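Local coordinates for cell shape-determining protein MreC (Streptococcus pneumoniae, PDB 2QF4) that helps form and maintain cell shape, probably as part of the elongasome that synthesizes peripheral peptidoglycan, seen here as its major extracellular domain, at residues 128-136 against 146-154. Numbering follows the deposited sequence.
Sequences IPVGEVVAT and EVTVKLSAD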
loop_
_atom_site.group_PDB
_atom_site.type_symbol
_atom_site.label_atom_id
_atom_site.label_comp_id
_atom_site.label_asym_id
_atom_site.label_seq_id
_atom_site.Cartn_x
_atom_site.Cartn_y
_atom_site.Cartn_z
ATOM N N ILE A 128 -5.225 -6.935 1.208
ATOM C CA ILE A 128 -4.724 -6.802 -0.142
ATOM C C ILE A 128 -3.247 -7.234 -0.133
ATOM O O ILE A 128 -2.477 -6.761 0.704
ATOM C CB ILE A 128 -4.803 -5.355 -0.632
ATOM C CG1 ILE A 128 -6.248 -4.863 -0.656
ATOM C CG2 ILE A 128 -4.152 -5.215 -2.012
ATOM C CD1 ILE A 128 -6.375 -3.341 -0.842
ATOM N N PRO A 129 -2.832 -8.136 -1.046
ATOM C CA PRO A 129 -1.415 -8.534 -1.083
ATOM C C PRO A 129 -0.504 -7.334 -1.302
ATOM O O PRO A 129 -0.754 -6.524 -2.191
ATOM C CB PRO A 129 -1.350 -9.524 -2.261
ATOM C CG PRO A 129 -2.746 -10.052 -2.340
ATOM C CD PRO A 129 -3.618 -8.889 -2.032
ATOM N N VAL A 130 0.591 -7.298 -0.550
ATOM C CA VAL A 130 1.651 -6.281 -0.693
ATOM C C VAL A 130 2.957 -6.896 -1.175
ATOM O O VAL A 130 3.542 -6.422 -2.157
ATOM C CB VAL A 130 1.854 -5.521 0.626
ATOM C CG1 VAL A 130 2.987 -4.491 0.510
ATOM C CG2 VAL A 130 0.572 -4.804 0.996
ATOM N N GLY A 131 3.402 -7.954 -0.514
ATOM C CA GLY A 131 4.653 -8.600 -0.883
ATOM C C GLY A 131 5.093 -9.571 0.164
ATOM O O GLY A 131 4.278 -10.058 0.944
ATOM N N GLU A 132 6.395 -9.846 0.164
ATOM C CA GLU A 132 6.964 -10.780 1.128
ATOM C C GLU A 132 8.167 -10.146 1.777
ATOM O O GLU A 132 8.906 -9.368 1.152
ATOM C CB GLU A 132 7.342 -12.097 0.491
ATOM C CG GLU A 132 8.431 -12.052 -0.492
ATOM C CD GLU A 132 8.769 -13.420 -1.068
ATOM O OE1 GLU A 132 8.326 -14.452 -0.507
ATOM O OE2 GLU A 132 9.483 -13.439 -2.099
ATOM N N VAL A 133 8.377 -10.481 3.051
ATOM C CA VAL A 133 9.493 -9.955 3.787
ATOM C C VAL A 133 10.811 -10.385 3.181
ATOM O O VAL A 133 10.996 -11.562 2.829
ATOM C CB VAL A 133 9.428 -10.417 5.272
ATOM C CG1 VAL A 133 10.704 -10.067 6.002
ATOM C CG2 VAL A 133 8.197 -9.802 5.953
ATOM N N VAL A 134 11.728 -9.448 3.053
ATOM C CA VAL A 134 13.139 -9.714 2.785
ATOM C C VAL A 134 13.893 -9.890 4.093
ATOM O O VAL A 134 14.461 -10.947 4.350
ATOM C CB VAL A 134 13.750 -8.605 1.893
ATOM C CG1 VAL A 134 15.261 -8.762 1.758
ATOM C CG2 VAL A 134 13.088 -8.607 0.535
ATOM N N ALA A 135 13.898 -8.858 4.935
ATOM C CA ALA A 135 14.660 -8.882 6.193
ATOM C C ALA A 135 14.177 -7.805 7.124
ATOM O O ALA A 135 13.329 -6.996 6.763
ATOM C CB ALA A 135 16.173 -8.719 5.902
ATOM N N THR A 136 14.718 -7.828 8.326
ATOM C CA THR A 136 14.546 -6.739 9.253
ATOM C C THR A 136 15.881 -6.062 9.514
ATOM O O THR A 136 16.941 -6.662 9.380
ATOM C CB THR A 136 13.937 -7.178 10.590
ATOM O OG1 THR A 136 14.857 -8.002 11.289
ATOM C CG2 THR A 136 12.636 -7.933 10.394
ATOM N N GLU A 146 12.715 -2.111 11.688
ATOM C CA GLU A 146 12.159 -1.851 10.366
ATOM C C GLU A 146 12.171 -3.155 9.576
ATOM O O GLU A 146 13.007 -4.010 9.800
ATOM C CB GLU A 146 13.054 -0.832 9.648
ATOM C CG GLU A 146 12.729 -0.434 8.224
ATOM C CD GLU A 146 13.919 0.281 7.583
ATOM O OE1 GLU A 146 14.518 1.150 8.272
ATOM O OE2 GLU A 146 14.336 -0.088 6.441
ATOM N N VAL A 147 11.232 -3.285 8.674
ATOM C CA VAL A 147 11.128 -4.434 7.800
ATOM C C VAL A 147 11.266 -3.978 6.374
ATOM O O VAL A 147 10.649 -2.979 5.973
ATOM C CB VAL A 147 9.785 -5.182 7.970
ATOM C CG1 VAL A 147 9.782 -6.504 7.214
ATOM C CG2 VAL A 147 9.481 -5.420 9.433
ATOM N N THR A 148 12.026 -4.709 5.564
ATOM C CA THR A 148 12.075 -4.512 4.123
ATOM C C THR A 148 11.308 -5.617 3.420
ATOM O O THR A 148 11.352 -6.785 3.845
ATOM C CB THR A 148 13.508 -4.349 3.587
ATOM O OG1 THR A 148 14.309 -5.484 3.926
ATOM C CG2 THR A 148 14.164 -3.059 4.131
ATOM N N VAL A 149 10.578 -5.228 2.376
ATOM C CA VAL A 149 9.628 -6.074 1.706
ATOM C C VAL A 149 9.798 -5.998 0.184
ATOM O O VAL A 149 9.936 -4.916 -0.393
ATOM C CB VAL A 149 8.199 -5.655 2.103
ATOM C CG1 VAL A 149 7.091 -6.344 1.285
ATOM C CG2 VAL A 149 7.960 -5.883 3.601
ATOM N N LYS A 150 9.749 -7.158 -0.445
ATOM C CA LYS A 150 9.753 -7.242 -1.906
ATOM C C LYS A 150 8.308 -7.184 -2.383
ATOM O O LYS A 150 7.510 -8.050 -2.061
ATOM C CB LYS A 150 10.410 -8.542 -2.365
ATOM C CG LYS A 150 10.450 -8.680 -3.865
ATOM C CD LYS A 150 11.070 -9.961 -4.334
ATOM C CE LYS A 150 11.454 -9.892 -5.816
ATOM N NZ LYS A 150 12.257 -11.052 -6.228
ATOM N N LEU A 151 7.997 -6.169 -3.171
ATOM C CA LEU A 151 6.638 -5.979 -3.694
ATOM C C LEU A 151 6.244 -7.075 -4.636
ATOM O O LEU A 151 7.037 -7.494 -5.472
ATOM C CB LEU A 151 6.549 -4.618 -4.397
ATOM C CG LEU A 151 6.685 -3.379 -3.499
ATOM C CD1 LEU A 151 6.818 -2.108 -4.299
ATOM C CD2 LEU A 151 5.490 -3.300 -2.561
ATOM N N SER A 152 5.021 -7.549 -4.527
ATOM C CA SER A 152 4.571 -8.581 -5.471
ATOM C C SER A 152 3.898 -8.051 -6.733
ATOM O O SER A 152 3.721 -8.816 -7.679
ATOM C CB SER A 152 3.721 -9.619 -4.784
ATOM O OG SER A 152 2.715 -8.993 -4.070
ATOM N N ALA A 153 3.545 -6.774 -6.777
ATOM C CA ALA A 153 2.950 -6.169 -7.954
ATOM C C ALA A 153 3.612 -4.842 -8.274
ATOM O O ALA A 153 4.205 -4.179 -7.424
ATOM C CB ALA A 153 1.511 -5.951 -7.701
ATOM N N ASP A 154 3.483 -4.441 -9.530
ATOM C CA ASP A 154 3.863 -3.103 -9.963
ATOM C C ASP A 154 2.979 -2.681 -11.117
ATOM O O ASP A 154 2.029 -3.390 -11.479
ATOM C CB ASP A 154 5.361 -2.983 -10.297
ATOM C CG ASP A 154 5.767 -3.812 -11.479
ATOM O OD1 ASP A 154 6.891 -4.374 -11.463
ATOM O OD2 ASP A 154 4.982 -3.925 -12.445
HETATM O O HOH W 1 2.605 -5.185 -4.424
#
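Glu132 and Lys150 form an antiparallel hydrogen-bonded pair, with Glu132 N to Lys150 O at 3.1 Å and Lys150 N to Glu132 O at 2.9 Å. Toward the hairpin's loop the register slips by one: two residues, Val134 and Ala135, sit opposite the single Thr148, a classic beta bulge. Thr148 O takes Val134 N at 2.8 Å and, weakly, Ala135 N, while Thr148 N returns a nearly straight bond (168°) to Ala135 O. At the other end Val130 O accepts Ser152 N at 3.0 Å and a water that also binds Ala153 N, extending the pairing past the strand's end. Gly131 CA makes a close CA-H...O contact (3.1 Å) with Lys150 O.

Among apolar side chains, Val133 and Val147 meet roughly perpendicular, both gamma carbons of Val133 lying 3.9 Å from Val147 CG1. Val133 and Val149 also touch Val115, and Val147 touches Leu103. At the bulge Val134 points toward the partner strand and its CG2 packs against Lys150 CB at 3.9 Å. Val149 CG1, placed anti to the backbone N (chi1 171°), instead rests against the backbone N and O of Glu132. On the face carrying Glu132 and Lys150, Glu132 OE2 stays 5.5 Å from Lys150 NZ, too far for a salt bridge.

Flanked by strands 114-118 and 97-101, this bulged hairpin belongs to the second of MreC's two six-stranded antiparallel barrels, the pairing characteristic of the alpha-lytic protease fold.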